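Local atomic coordinates of actin-binding protein (Saccharomyces cerevisiae, PDB entry 1HQZ), a protein that binds actin filaments but not monomers, probably by way of its N-terminal cofilin-homology (ADF-H) domain, and recruits the ARP2/3 complex to filament sides to regulate actin assembly. Residues K41-E46 with T62-G67; K80-G85 with M133-A138; T30-I35 with P45-S50. All blocks are in the same frame, centred on the assembly; numbering follows the deposited sequence.

Contact 1: K41-E46 with T62-G67; sequences KEYEPE and TKVQYG
Chi1 of Y43 is -84°, setting CG beside the backbone N and anti to the carbonyl carbon, and this swings the ring from strand 43-49 toward residues 64-66. E46 is turned differently: its CG lies anti to the backbone N (chi1 178°), and the extended chain beyond carries the carboxylate toward K63 and Q65.

The phenol of Y43 ends at the backbone of V64. Its OH donates to V64 O at 2.7 Å, approaching from above the carbonyl plane and not along a lone pair, while V64 CB and CG1 pack against Y43 OH. A water donates a second bond to Y43 OH at 2.7 Å and lies 2.8 Å from Y66 OH, in the plane of the Y66 ring. The two phenols are thus joined through solvent as well as by contact, with Y43 CE2 at the edge of the Y66 ring, 3.7 Å from Y66 CE1. The ring planes are inclined at 58°, an oblique pairing.

In the ADF-H fold these strands are not direct neighbours, since strand 32-37 runs between them; the axes of 43-46 and 65-67 approach to 9.1 Å, and long side chains must span the gap. Helix 93-110 adds F99 and N102 against Y66, and F99 also touches V64.

The polar link is looser. Q65 NE2 gives E46 OE1 a weak hydrogen bond of 2.9 Å, the amide and carboxylate planes being steeply inclined to each other. The Q65 amide is held more firmly elsewhere: its OE1 accepts from D60 N, and NE2 also pairs with S36 OG. K63 NZ comes within 3.9 Å of E46 OE2, a long salt bridge at the exposed margin of the contact.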
ATOM      1  N   LYS A  41     -15.056  10.190   1.472  1.00 57.31           N
ATOM      2  CA  LYS A  41     -14.679   9.023   0.667  1.00 56.94           C
ATOM      3  C   LYS A  41     -13.555   9.306  -0.319  1.00 55.28           C
ATOM      4  O   LYS A  41     -13.421   8.623  -1.333  1.00 55.63           O
ATOM      5  CB  LYS A  41     -15.888   8.475  -0.095  1.00 57.95           C
ATOM      6  CG  LYS A  41     -16.970   7.914   0.797  1.00 59.00           C
ATOM      7  CD  LYS A  41     -18.146   7.443  -0.022  1.00 61.54           C
ATOM      8  CE  LYS A  41     -19.313   7.051   0.868  1.00 62.95           C
ATOM      9  NZ  LYS A  41     -20.526   6.744   0.054  1.00 65.06           N
ATOM     10  N   GLU A  42     -12.749  10.317  -0.021  1.00 55.00           N
ATOM     11  CA  GLU A  42     -11.623  10.672  -0.877  1.00 54.59           C
ATOM     12  C   GLU A  42     -10.357  10.061  -0.259  1.00 51.64           C
ATOM     13  O   GLU A  42     -10.140  10.161   0.949  1.00 49.81           O
ATOM     14  CB  GLU A  42     -11.480  12.195  -0.955  1.00 57.89           C
ATOM     15  CG  GLU A  42     -12.777  12.928  -1.274  1.00 61.93           C
ATOM     16  CD  GLU A  42     -12.618  14.444  -1.269  1.00 64.35           C
ATOM     17  OE1 GLU A  42     -12.130  14.996  -0.256  1.00 64.80           O
ATOM     18  OE2 GLU A  42     -12.989  15.083  -2.278  1.00 65.57           O
ATOM     19  N   TYR A  43      -9.531   9.414  -1.076  1.00 48.02           N
ATOM     20  CA  TYR A  43      -8.314   8.820  -0.551  1.00 45.91           C
ATOM     21  C   TYR A  43      -7.175   9.815  -0.449  1.00 45.70           C
ATOM     22  O   TYR A  43      -6.910  10.577  -1.379  1.00 45.46           O
ATOM     23  CB  TYR A  43      -7.867   7.633  -1.403  1.00 44.70           C
ATOM     24  CG  TYR A  43      -8.560   6.345  -1.040  1.00 42.52           C
ATOM     25  CD1 TYR A  43      -9.861   6.085  -1.469  1.00 40.70           C
ATOM     26  CD2 TYR A  43      -7.923   5.395  -0.235  1.00 41.39           C
ATOM     27  CE1 TYR A  43     -10.519   4.907  -1.107  1.00 40.88           C
ATOM     28  CE2 TYR A  43      -8.567   4.215   0.135  1.00 40.30           C
ATOM     29  CZ  TYR A  43      -9.865   3.977  -0.304  1.00 41.67           C
ATOM     30  OH  TYR A  43     -10.510   2.814   0.057  1.00 39.61           O
ATOM     31  N   GLU A  44      -6.506   9.800   0.697  1.00 44.85           N
ATOM     32  CA  GLU A  44      -5.370  10.674   0.934  1.00 45.65           C
ATOM     33  C   GLU A  44      -4.389   9.967   1.868  1.00 43.20           C
ATOM     34  O   GLU A  44      -4.734   8.967   2.500  1.00 42.34           O
ATOM     35  CB  GLU A  44      -5.839  11.993   1.550  1.00 48.66           C
ATOM     36  CG  GLU A  44      -6.581  11.844   2.860  1.00 53.33           C
ATOM     37  CD  GLU A  44      -7.183  13.158   3.328  1.00 57.06           C
ATOM     38  OE1 GLU A  44      -7.756  13.199   4.441  1.00 58.15           O
ATOM     39  OE2 GLU A  44      -7.083  14.150   2.574  1.00 57.45           O
ATOM     40  N   PRO A  45      -3.151  10.470   1.958  1.00 41.73           N
ATOM     41  CA  PRO A  45      -2.156   9.848   2.833  1.00 41.67           C
ATOM     42  C   PRO A  45      -2.649   9.817   4.267  1.00 41.09           C
ATOM     43  O   PRO A  45      -3.029  10.844   4.815  1.00 42.65           O
ATOM     44  CB  PRO A  45      -0.944  10.757   2.677  1.00 41.16           C
ATOM     45  CG  PRO A  45      -1.081  11.252   1.279  1.00 42.44           C
ATOM     46  CD  PRO A  45      -2.555  11.581   1.202  1.00 41.43           C
ATOM     47  N   GLU A  46      -2.663   8.641   4.876  1.00 41.20           N
ATOM     48  CA  GLU A  46      -3.100   8.554   6.257  1.00 41.43           C
ATOM     49  C   GLU A  46      -1.885   8.525   7.155  1.00 40.10           C
ATOM     50  O   GLU A  46      -1.844   9.191   8.186  1.00 39.89           O
ATOM     51  CB  GLU A  46      -3.929   7.302   6.496  1.00 42.92           C
ATOM     52  CG  GLU A  46      -4.345   7.176   7.940  1.00 49.30           C
ATOM     53  CD  GLU A  46      -5.425   6.148   8.145  1.00 55.26           C
ATOM     54  OE1 GLU A  46      -5.101   4.968   8.432  1.00 57.31           O
ATOM     55  OE2 GLU A  46      -6.609   6.531   8.004  1.00 58.50           O
ATOM     56  N   THR A  62     -11.316  -1.248   9.838  1.00 38.47           N
ATOM     57  CA  THR A  62     -12.664  -0.826   9.459  1.00 38.19           C
ATOM     58  C   THR A  62     -12.699  -0.111   8.113  1.00 37.57           C
ATOM     59  O   THR A  62     -13.747   0.360   7.685  1.00 35.99           O
ATOM     60  CB  THR A  62     -13.291   0.124  10.525  1.00 39.61           C
ATOM     61  OG1 THR A  62     -12.515   1.328  10.621  1.00 40.77           O
ATOM     62  CG2 THR A  62     -13.348  -0.566  11.893  1.00 36.60           C
ATOM     63  N   LYS A  63     -11.552  -0.028   7.444  1.00 36.40           N
ATOM     64  CA  LYS A  63     -11.484   0.668   6.163  1.00 36.74           C
ATOM     65  C   LYS A  63     -10.667  -0.070   5.122  1.00 35.44           C
ATOM     66  O   LYS A  63      -9.737  -0.812   5.454  1.00 33.70           O
ATOM     67  CB  LYS A  63     -10.856   2.056   6.336  1.00 36.77           C
ATOM     68  CG  LYS A  63     -11.518   2.945   7.365  1.00 41.67           C
ATOM     69  CD  LYS A  63     -10.696   4.209   7.560  1.00 43.67           C
ATOM     70  CE  LYS A  63     -11.218   5.043   8.711  1.00 45.06           C
ATOM     71  NZ  LYS A  63     -10.412   6.284   8.866  1.00 46.74           N
ATOM     72  N   VAL A  64     -11.024   0.152   3.861  1.00 32.71           N
ATOM     73  CA  VAL A  64     -10.300  -0.425   2.743  1.00 32.66           C
ATOM     74  C   VAL A  64      -9.166   0.563   2.503  1.00 32.91           C
ATOM     75  O   VAL A  64      -9.407   1.750   2.286  1.00 33.51           O
ATOM     76  CB  VAL A  64     -11.179  -0.492   1.477  1.00 32.92           C
ATOM     77  CG1 VAL A  64     -10.326  -0.841   0.263  1.00 34.22           C
ATOM     78  CG2 VAL A  64     -12.264  -1.509   1.661  1.00 32.20           C
ATOM     79  N   GLN A  65      -7.930   0.090   2.549  1.00 33.42           N
ATOM     80  CA  GLN A  65      -6.798   0.980   2.350  1.00 32.16           C
ATOM     81  C   GLN A  65      -5.756   0.380   1.432  1.00 32.10           C
ATOM     82  O   GLN A  65      -5.782  -0.807   1.130  1.00 36.70           O
ATOM     83  CB  GLN A  65      -6.140   1.298   3.694  1.00 29.38           C
ATOM     84  CG  GLN A  65      -7.099   1.818   4.757  1.00 31.06           C
ATOM     85  CD  GLN A  65      -6.445   1.911   6.121  1.00 29.95           C
ATOM     86  OE1 GLN A  65      -5.891   0.932   6.624  1.00 30.93           O
ATOM     87  NE2 GLN A  65      -6.509   3.085   6.726  1.00 32.10           N
ATOM     88  N   TYR A  66      -4.817   1.208   1.000  1.00 31.97           N
ATOM     89  CA  TYR A  66      -3.758   0.726   0.142  1.00 30.12           C
ATOM     90  C   TYR A  66      -2.453   1.198   0.726  1.00 30.46           C
ATOM     91  O   TYR A  66      -2.339   2.341   1.171  1.00 29.36           O
ATOM     92  CB  TYR A  66      -3.952   1.247  -1.285  1.00 29.23           C
ATOM     93  CG  TYR A  66      -5.321   0.896  -1.827  1.00 27.45           C
ATOM     94  CD1 TYR A  66      -6.424   1.694  -1.547  1.00 29.13           C
ATOM     95  CD2 TYR A  66      -5.527  -0.289  -2.523  1.00 29.06           C
ATOM     96  CE1 TYR A  66      -7.710   1.313  -1.938  1.00 28.76           C
ATOM     97  CE2 TYR A  66      -6.799  -0.685  -2.920  1.00 28.94           C
ATOM     98  CZ  TYR A  66      -7.888   0.122  -2.617  1.00 30.44           C
ATOM     99  OH  TYR A  66      -9.148  -0.287  -2.964  1.00 28.65           O
ATOM    100  N   GLY A  67      -1.483   0.291   0.755  1.00 30.56           N
ATOM    101  CA  GLY A  67      -0.177   0.613   1.295  1.00 28.97           C
ATOM    102  C   GLY A  67       0.883   0.449   0.227  1.00 28.70           C
ATOM    103  O   GLY A  67       0.728  -0.336  -0.717  1.00 26.19           O
TER
HETATM  104  O   HOH W   1     -11.124   1.514  -2.204  1.00 31.10           O

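Contact 2: K80-G85 with M133-A138; sequences KIIIIG and MKISNA
K80 and I82 of strand 80-86 pack against I135 in the last turn of helix 128-136 and A138 just beyond it, a strand-to-helix contact that holds the last helix of the ADF-H domain against one face of the sheet. An apolar part centres on I135; K80 adds a polar one.

In the apolar part, I135 CD1 meets I82 CG2 at 4.0 Å, the two side chains crossing at about a right angle, while I135 CG2 lies 3.8 Å from K80 CB. V71 and V116 from the flanking strands also touch I135, so I135 packs across three adjacent strands of the sheet, 65-71, 80-86 and 116-120.

With chi1 of K80 at -67° and every later torsion extended, its aliphatic chain runs past I135 in the opposite direction, CD passing 3.1 Å from I135 O, and CD also faces the methyl of A138 at 4.2 Å. The ammonium NZ then donates to I135 O at 3.2 Å, in the carbonyl plane. That oxygen also accepts A138 N at 3.2 Å, so two donors grip it. S136 O lies 3.3 Å from NZ.

A methionine in place of K80 would probably leave I135 O without its charged donor.

A positive charge beside the last carbonyls of a helix is likely to be favourable, as it opposes the partial negative charge gathered at that end.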
ATOM      1  N   LYS A  80      13.084  -3.269  -3.219  1.00 46.18           N
ATOM      2  CA  LYS A  80      11.923  -3.546  -4.042  1.00 44.20           C
ATOM      3  C   LYS A  80      10.659  -2.896  -3.501  1.00 40.02           C
ATOM      4  O   LYS A  80      10.583  -2.506  -2.338  1.00 37.17           O
ATOM      5  CB  LYS A  80      11.748  -5.056  -4.195  1.00 47.20           C
ATOM      6  CG  LYS A  80      12.877  -5.685  -5.008  1.00 48.13           C
ATOM      7  CD  LYS A  80      12.744  -7.184  -5.085  1.00 49.44           C
ATOM      8  CE  LYS A  80      13.911  -7.775  -5.845  1.00 51.49           C
ATOM      9  NZ  LYS A  80      13.949  -9.257  -5.721  1.00 53.68           N
ATOM     10  N   ILE A  81       9.670  -2.769  -4.368  1.00 37.49           N
ATOM     11  CA  ILE A  81       8.425  -2.131  -3.991  1.00 35.98           C
ATOM     12  C   ILE A  81       7.278  -3.123  -3.829  1.00 34.57           C
ATOM     13  O   ILE A  81       7.045  -3.990  -4.691  1.00 34.23           O
ATOM     14  CB  ILE A  81       8.023  -1.043  -5.039  1.00 35.08           C
ATOM     15  CG1 ILE A  81       8.946   0.183  -4.958  1.00 39.54           C
ATOM     16  CG2 ILE A  81       6.638  -0.528  -4.741  1.00 34.79           C
ATOM     17  CD1 ILE A  81      10.404  -0.090  -5.003  1.00 40.70           C
ATOM     18  N   ILE A  82       6.568  -3.002  -2.715  1.00 32.09           N
ATOM     19  CA  ILE A  82       5.426  -3.865  -2.471  1.00 31.58           C
ATOM     20  C   ILE A  82       4.190  -2.984  -2.279  1.00 31.38           C
ATOM     21  O   ILE A  82       4.267  -1.896  -1.707  1.00 27.82           O
ATOM     22  CB  ILE A  82       5.643  -4.769  -1.223  1.00 31.80           C
ATOM     23  CG1 ILE A  82       4.378  -5.589  -0.953  1.00 33.89           C
ATOM     24  CG2 ILE A  82       6.016  -3.923  -0.008  1.00 32.51           C
ATOM     25  CD1 ILE A  82       4.521  -6.657   0.138  1.00 30.68           C
ATOM     26  N   ILE A  83       3.062  -3.418  -2.823  1.00 30.20           N
ATOM     27  CA  ILE A  83       1.842  -2.667  -2.630  1.00 31.17           C
ATOM     28  C   ILE A  83       0.891  -3.625  -1.946  1.00 31.62           C
ATOM     29  O   ILE A  83       0.886  -4.827  -2.235  1.00 29.84           O
ATOM     30  CB  ILE A  83       1.225  -2.173  -3.944  1.00 30.86           C
ATOM     31  CG1 ILE A  83       0.927  -3.350  -4.871  1.00 29.51           C
ATOM     32  CG2 ILE A  83       2.167  -1.193  -4.602  1.00 32.80           C
ATOM     33  CD1 ILE A  83       0.080  -2.962  -6.074  1.00 35.45           C
ATOM     34  N   ILE A  84       0.106  -3.095  -1.021  1.00 32.30           N
ATOM     35  CA  ILE A  84      -0.831  -3.918  -0.282  1.00 33.21           C
ATOM     36  C   ILE A  84      -2.261  -3.423  -0.414  1.00 33.02           C
ATOM     37  O   ILE A  84      -2.545  -2.257  -0.184  1.00 33.42           O
ATOM     38  CB  ILE A  84      -0.431  -3.975   1.217  1.00 34.65           C
ATOM     39  CG1 ILE A  84       0.859  -4.790   1.355  1.00 34.68           C
ATOM     40  CG2 ILE A  84      -1.556  -4.577   2.054  1.00 31.63           C
ATOM     41  CD1 ILE A  84       1.436  -4.799   2.732  1.00 39.49           C
ATOM     42  N   GLY A  85      -3.143  -4.328  -0.820  1.00 32.69           N
ATOM     43  CA  GLY A  85      -4.548  -4.011  -0.942  1.00 33.82           C
ATOM     44  C   GLY A  85      -5.185  -4.553   0.327  1.00 34.07           C
ATOM     45  O   GLY A  85      -5.365  -5.757   0.489  1.00 33.72           O
ATOM     46  N   MET A 133       9.963 -12.590   2.141  1.00 40.29           N
ATOM     47  CA  MET A 133      10.289 -13.717   1.272  1.00 41.13           C
ATOM     48  C   MET A 133       9.727 -13.472  -0.121  1.00 39.23           C
ATOM     49  O   MET A 133      10.405 -13.702  -1.124  1.00 37.86           O
ATOM     50  CB  MET A 133       9.696 -15.005   1.827  1.00 44.34           C
ATOM     51  CG  MET A 133      10.017 -16.210   0.985  1.00 48.99           C
ATOM     52  SD  MET A 133       9.112 -17.644   1.545  1.00 55.30           S
ATOM     53  CE  MET A 133       7.563 -17.425   0.612  1.00 51.06           C
ATOM     54  N   LYS A 134       8.478 -13.015  -0.174  1.00 38.49           N
ATOM     55  CA  LYS A 134       7.828 -12.717  -1.447  1.00 38.77           C
ATOM     56  C   LYS A 134       8.591 -11.612  -2.167  1.00 38.71           C
ATOM     57  O   LYS A 134       8.747 -11.639  -3.389  1.00 39.52           O
ATOM     58  CB  LYS A 134       6.378 -12.278  -1.223  1.00 37.50           C
ATOM     59  CG  LYS A 134       5.484 -13.382  -0.713  1.00 39.75           C
ATOM     60  CD  LYS A 134       4.024 -12.970  -0.753  1.00 43.00           C
ATOM     61  CE  LYS A 134       3.114 -14.099  -0.297  1.00 43.53           C
ATOM     62  NZ  LYS A 134       1.702 -13.822  -0.703  1.00 47.77           N
ATOM     63  N   ILE A 135       9.076 -10.643  -1.396  1.00 38.80           N
ATOM     64  CA  ILE A 135       9.823  -9.523  -1.952  1.00 38.75           C
ATOM     65  C   ILE A 135      11.140 -10.033  -2.532  1.00 38.88           C
ATOM     66  O   ILE A 135      11.549  -9.647  -3.632  1.00 40.11           O
ATOM     67  CB  ILE A 135      10.070  -8.451  -0.858  1.00 38.91           C
ATOM     68  CG1 ILE A 135       8.757  -7.718  -0.566  1.00 39.33           C
ATOM     69  CG2 ILE A 135      11.154  -7.479  -1.287  1.00 40.71           C
ATOM     70  CD1 ILE A 135       8.835  -6.739   0.567  1.00 39.62           C
ATOM     71  N   SER A 136      11.790 -10.921  -1.798  1.00 37.34           N
ATOM     72  CA  SER A 136      13.048 -11.486  -2.242  1.00 38.31           C
ATOM     73  C   SER A 136      12.901 -12.330  -3.513  1.00 37.63           C
ATOM     74  O   SER A 136      13.790 -12.310  -4.361  1.00 39.03           O
ATOM     75  CB  SER A 136      13.667 -12.322  -1.122  1.00 39.47           C
ATOM     76  OG  SER A 136      14.868 -12.924  -1.566  1.00 42.95           O
ATOM     77  N   ASN A 137      11.786 -13.050  -3.654  1.00 36.87           N
ATOM     78  CA  ASN A 137      11.537 -13.883  -4.839  1.00 39.28           C
ATOM     79  C   ASN A 137      10.828 -13.149  -5.991  1.00 41.02           C
ATOM     80  O   ASN A 137      10.435 -13.767  -6.988  1.00 39.05           O
ATOM     81  CB  ASN A 137      10.692 -15.109  -4.473  1.00 39.82           C
ATOM     82  CG  ASN A 137      11.431 -16.086  -3.582  1.00 42.62           C
ATOM     83  OD1 ASN A 137      12.630 -16.309  -3.751  1.00 45.14           O
ATOM     84  ND2 ASN A 137      10.716 -16.685  -2.636  1.00 41.70           N
ATOM     85  N   ALA A 138      10.669 -11.839  -5.861  1.00 42.14           N
ATOM     86  CA  ALA A 138       9.974 -11.060  -6.881  1.00 44.11           C
ATOM     87  C   ALA A 138      10.745 -10.869  -8.186  1.00 45.01           C
ATOM     88  O   ALA A 138      11.975 -10.845  -8.196  1.00 45.01           O
ATOM     89  CB  ALA A 138       9.599  -9.700  -6.309  1.00 43.29           C
TER

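Contact 3: T30-I35 with P45-S50; sequences TTWLII and PESTGS
The beta hairpin of strands 32-37 and 43-49 pairs W32 with G49, L33 with T48 and I34 with S47 in antiparallel register. I34 N donates to S47 O at 3.0 Å, and G49 O takes bonds from both T31 N (2.9 Å) and W32 N (3.3 Å), which arrive from opposite faces of its plane.

W32 CG sits between the backbone N and the carbonyl carbon (chi1 62°), and the indole folds over the partner strand. One face covers the G49 amide, with N 3.3 Å above the ring centre; a CB at this glycine would clash with W32 CZ2. S47 OG meets the indole edge, 3.6 Å from W32 CZ3, and is buried here with no polar partner in the model.

At the edge strand of the ADF-H sheet the register then slips by one residue. E46 and S47 both face I34, a classic beta bulge: E46 N bonds I34 O at 2.8 Å, and S47 N adds a weak bond to the same oxygen.

On the face of L33 and T48, L33 CD1 touches P45 CB at 3.8 Å, under helix 12-24. Where the pairing ends, T31 OG1 donates to S50 O at 2.6 Å, from above the carbonyl plane.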
ATOM      1  N   THR A  30      11.046   8.195   5.023  1.00 36.53           N
ATOM      2  CA  THR A  30       9.783   7.788   4.427  1.00 36.32           C
ATOM      3  C   THR A  30       9.977   6.668   3.415  1.00 35.81           C
ATOM      4  O   THR A  30      10.324   6.922   2.262  1.00 37.01           O
ATOM      5  CB  THR A  30       9.095   8.987   3.735  1.00 37.02           C
ATOM      6  OG1 THR A  30       8.995  10.070   4.662  1.00 37.92           O
ATOM      7  CG2 THR A  30       7.685   8.613   3.271  1.00 36.47           C
ATOM      8  N   THR A  31       9.739   5.430   3.849  1.00 34.93           N
ATOM      9  CA  THR A  31       9.884   4.266   2.977  1.00 33.83           C
ATOM     10  C   THR A  31       8.560   3.542   2.769  1.00 31.89           C
ATOM     11  O   THR A  31       8.494   2.542   2.062  1.00 32.10           O
ATOM     12  CB  THR A  31      10.888   3.266   3.548  1.00 33.58           C
ATOM     13  OG1 THR A  31      10.406   2.772   4.804  1.00 36.94           O
ATOM     14  CG2 THR A  31      12.231   3.935   3.751  1.00 34.85           C
ATOM     15  N   TRP A  32       7.508   4.024   3.412  1.00 30.52           N
ATOM     16  CA  TRP A  32       6.204   3.416   3.234  1.00 29.29           C
ATOM     17  C   TRP A  32       5.099   4.444   3.399  1.00 28.36           C
ATOM     18  O   TRP A  32       5.295   5.503   4.004  1.00 29.89           O
ATOM     19  CB  TRP A  32       5.993   2.232   4.190  1.00 29.21           C
ATOM     20  CG  TRP A  32       6.031   2.542   5.655  1.00 27.45           C
ATOM     21  CD1 TRP A  32       7.070   2.328   6.513  1.00 26.82           C
ATOM     22  CD2 TRP A  32       4.941   3.014   6.454  1.00 28.10           C
ATOM     23  NE1 TRP A  32       6.693   2.621   7.800  1.00 26.76           N
ATOM     24  CE2 TRP A  32       5.391   3.045   7.793  1.00 28.48           C
ATOM     25  CE3 TRP A  32       3.627   3.411   6.167  1.00 28.66           C
ATOM     26  CZ2 TRP A  32       4.571   3.459   8.850  1.00 28.88           C
ATOM     27  CZ3 TRP A  32       2.814   3.818   7.208  1.00 28.43           C
ATOM     28  CH2 TRP A  32       3.290   3.838   8.542  1.00 29.70           C
ATOM     29  N   LEU A  33       3.937   4.117   2.849  1.00 28.44           N
ATOM     30  CA  LEU A  33       2.771   4.994   2.866  1.00 28.21           C
ATOM     31  C   LEU A  33       1.492   4.168   2.858  1.00 27.26           C
ATOM     32  O   LEU A  33       1.431   3.118   2.219  1.00 26.47           O
ATOM     33  CB  LEU A  33       2.767   5.874   1.601  1.00 27.50           C
ATOM     34  CG  LEU A  33       1.411   6.425   1.111  1.00 28.46           C
ATOM     35  CD1 LEU A  33       0.926   7.533   2.046  1.00 25.75           C
ATOM     36  CD2 LEU A  33       1.566   6.968  -0.324  1.00 27.29           C
ATOM     37  N   ILE A  34       0.482   4.646   3.570  1.00 25.15           N
ATOM     38  CA  ILE A  34      -0.813   3.986   3.578  1.00 26.19           C
ATOM     39  C   ILE A  34      -1.827   5.067   3.237  1.00 27.62           C
ATOM     40  O   ILE A  34      -1.851   6.124   3.885  1.00 25.97           O
ATOM     41  CB  ILE A  34      -1.193   3.414   4.968  1.00 28.29           C
ATOM     42  CG1 ILE A  34      -0.311   2.200   5.300  1.00 29.96           C
ATOM     43  CG2 ILE A  34      -2.679   3.023   4.977  1.00 24.06           C
ATOM     44  CD1 ILE A  34      -0.666   1.507   6.629  1.00 27.11           C
ATOM     45  N   ILE A  35      -2.631   4.838   2.205  1.00 27.89           N
ATOM     46  CA  ILE A  35      -3.659   5.817   1.862  1.00 28.81           C
ATOM     47  C   ILE A  35      -5.015   5.269   2.288  1.00 31.09           C
ATOM     48  O   ILE A  35      -5.325   4.098   2.063  1.00 31.24           O
ATOM     49  CB  ILE A  35      -3.686   6.151   0.347  1.00 29.76           C
ATOM     50  CG1 ILE A  35      -4.011   4.897  -0.463  1.00 26.12           C
ATOM     51  CG2 ILE A  35      -2.357   6.781  -0.068  1.00 28.88           C
ATOM     52  CD1 ILE A  35      -4.201   5.167  -1.932  1.00 28.45           C
ATOM     53  N   PRO A  45      -3.151  10.470   1.958  1.00 41.73           N
ATOM     54  CA  PRO A  45      -2.156   9.848   2.833  1.00 41.67           C
ATOM     55  C   PRO A  45      -2.649   9.817   4.267  1.00 41.09           C
ATOM     56  O   PRO A  45      -3.029  10.844   4.815  1.00 42.65           O
ATOM     57  CB  PRO A  45      -0.944  10.757   2.677  1.00 41.16           C
ATOM     58  CG  PRO A  45      -1.081  11.252   1.279  1.00 42.44           C
ATOM     59  CD  PRO A  45      -2.555  11.581   1.202  1.00 41.43           C
ATOM     60  N   GLU A  46      -2.663   8.641   4.876  1.00 41.20           N
ATOM     61  CA  GLU A  46      -3.100   8.554   6.257  1.00 41.43           C
ATOM     62  C   GLU A  46      -1.885   8.525   7.155  1.00 40.10           C
ATOM     63  O   GLU A  46      -1.844   9.191   8.186  1.00 39.89           O
ATOM     64  CB  GLU A  46      -3.929   7.302   6.496  1.00 42.92           C
ATOM     65  CG  GLU A  46      -4.345   7.176   7.940  1.00 49.30           C
ATOM     66  CD  GLU A  46      -5.425   6.148   8.145  1.00 55.26           C
ATOM     67  OE1 GLU A  46      -5.101   4.968   8.432  1.00 57.31           O
ATOM     68  OE2 GLU A  46      -6.609   6.531   8.004  1.00 58.50           O
ATOM     69  N   SER A  47      -0.885   7.754   6.742  1.00 39.39           N
ATOM     70  CA  SER A  47       0.339   7.626   7.514  1.00 37.86           C
ATOM     71  C   SER A  47       1.513   7.234   6.634  1.00 36.73           C
ATOM     72  O   SER A  47       1.339   6.691   5.541  1.00 35.23           O
ATOM     73  CB  SER A  47       0.151   6.578   8.601  1.00 38.19           C
ATOM     74  OG  SER A  47      -0.318   5.375   8.028  1.00 39.98           O
ATOM     75  N   THR A  48       2.707   7.534   7.129  1.00 33.80           N
ATOM     76  CA  THR A  48       3.946   7.227   6.449  1.00 33.70           C
ATOM     77  C   THR A  48       4.928   6.930   7.571  1.00 32.69           C
ATOM     78  O   THR A  48       4.698   7.316   8.716  1.00 32.15           O
ATOM     79  CB  THR A  48       4.468   8.439   5.622  1.00 32.86           C
ATOM     80  OG1 THR A  48       4.726   9.542   6.495  1.00 35.19           O
ATOM     81  CG2 THR A  48       3.442   8.859   4.559  1.00 32.63           C
ATOM     82  N   GLY A  49       6.014   6.239   7.250  1.00 31.85           N
ATOM     83  CA  GLY A  49       7.000   5.922   8.264  1.00 31.48           C
ATOM     84  C   GLY A  49       8.236   5.357   7.610  1.00 33.77           C
ATOM     85  O   GLY A  49       8.270   5.194   6.385  1.00 33.45           O
ATOM     86  N   SER A  50       9.250   5.044   8.410  1.00 34.31           N
ATOM     87  CA  SER A  50      10.486   4.504   7.857  1.00 36.15           C
ATOM     88  C   SER A  50      10.641   3.001   8.044  1.00 36.33           C
ATOM     89  O   SER A  50      11.324   2.355   7.251  1.00 38.01           O
ATOM     90  CB  SER A  50      11.687   5.216   8.476  1.00 36.56           C
ATOM     91  OG  SER A  50      11.652   5.093   9.886  1.00 37.01           O
TER
HETATM   92  O   HOH W   2       7.489   9.634   7.375  1.00 33.87           O

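All three contacts involve one mixed five-stranded sheet of the ADF-H domain; contact 2 joins it to helix 128-136. Contacts 1 and 3 share P45 and E46, with centres about 11 Å apart. The strand that contact 1 spans, 32-37, is the one contact 3 pairs with 43-49, and Y66 O probably accepts a hydrogen bond from I35 N at 2.7 Å. Contact 2 lies across the chain's centre from contact 1, about 20 Å away between centres, yet strands 65-71 and 80-86 are neighbours, and G67 O lies 2.8 Å from I84 N, a probable hydrogen bond. Contacts 2 and 3 stay about 7 Å apart at their nearest atoms; the shared sheet relates them, and F55 touches both W32 and I84.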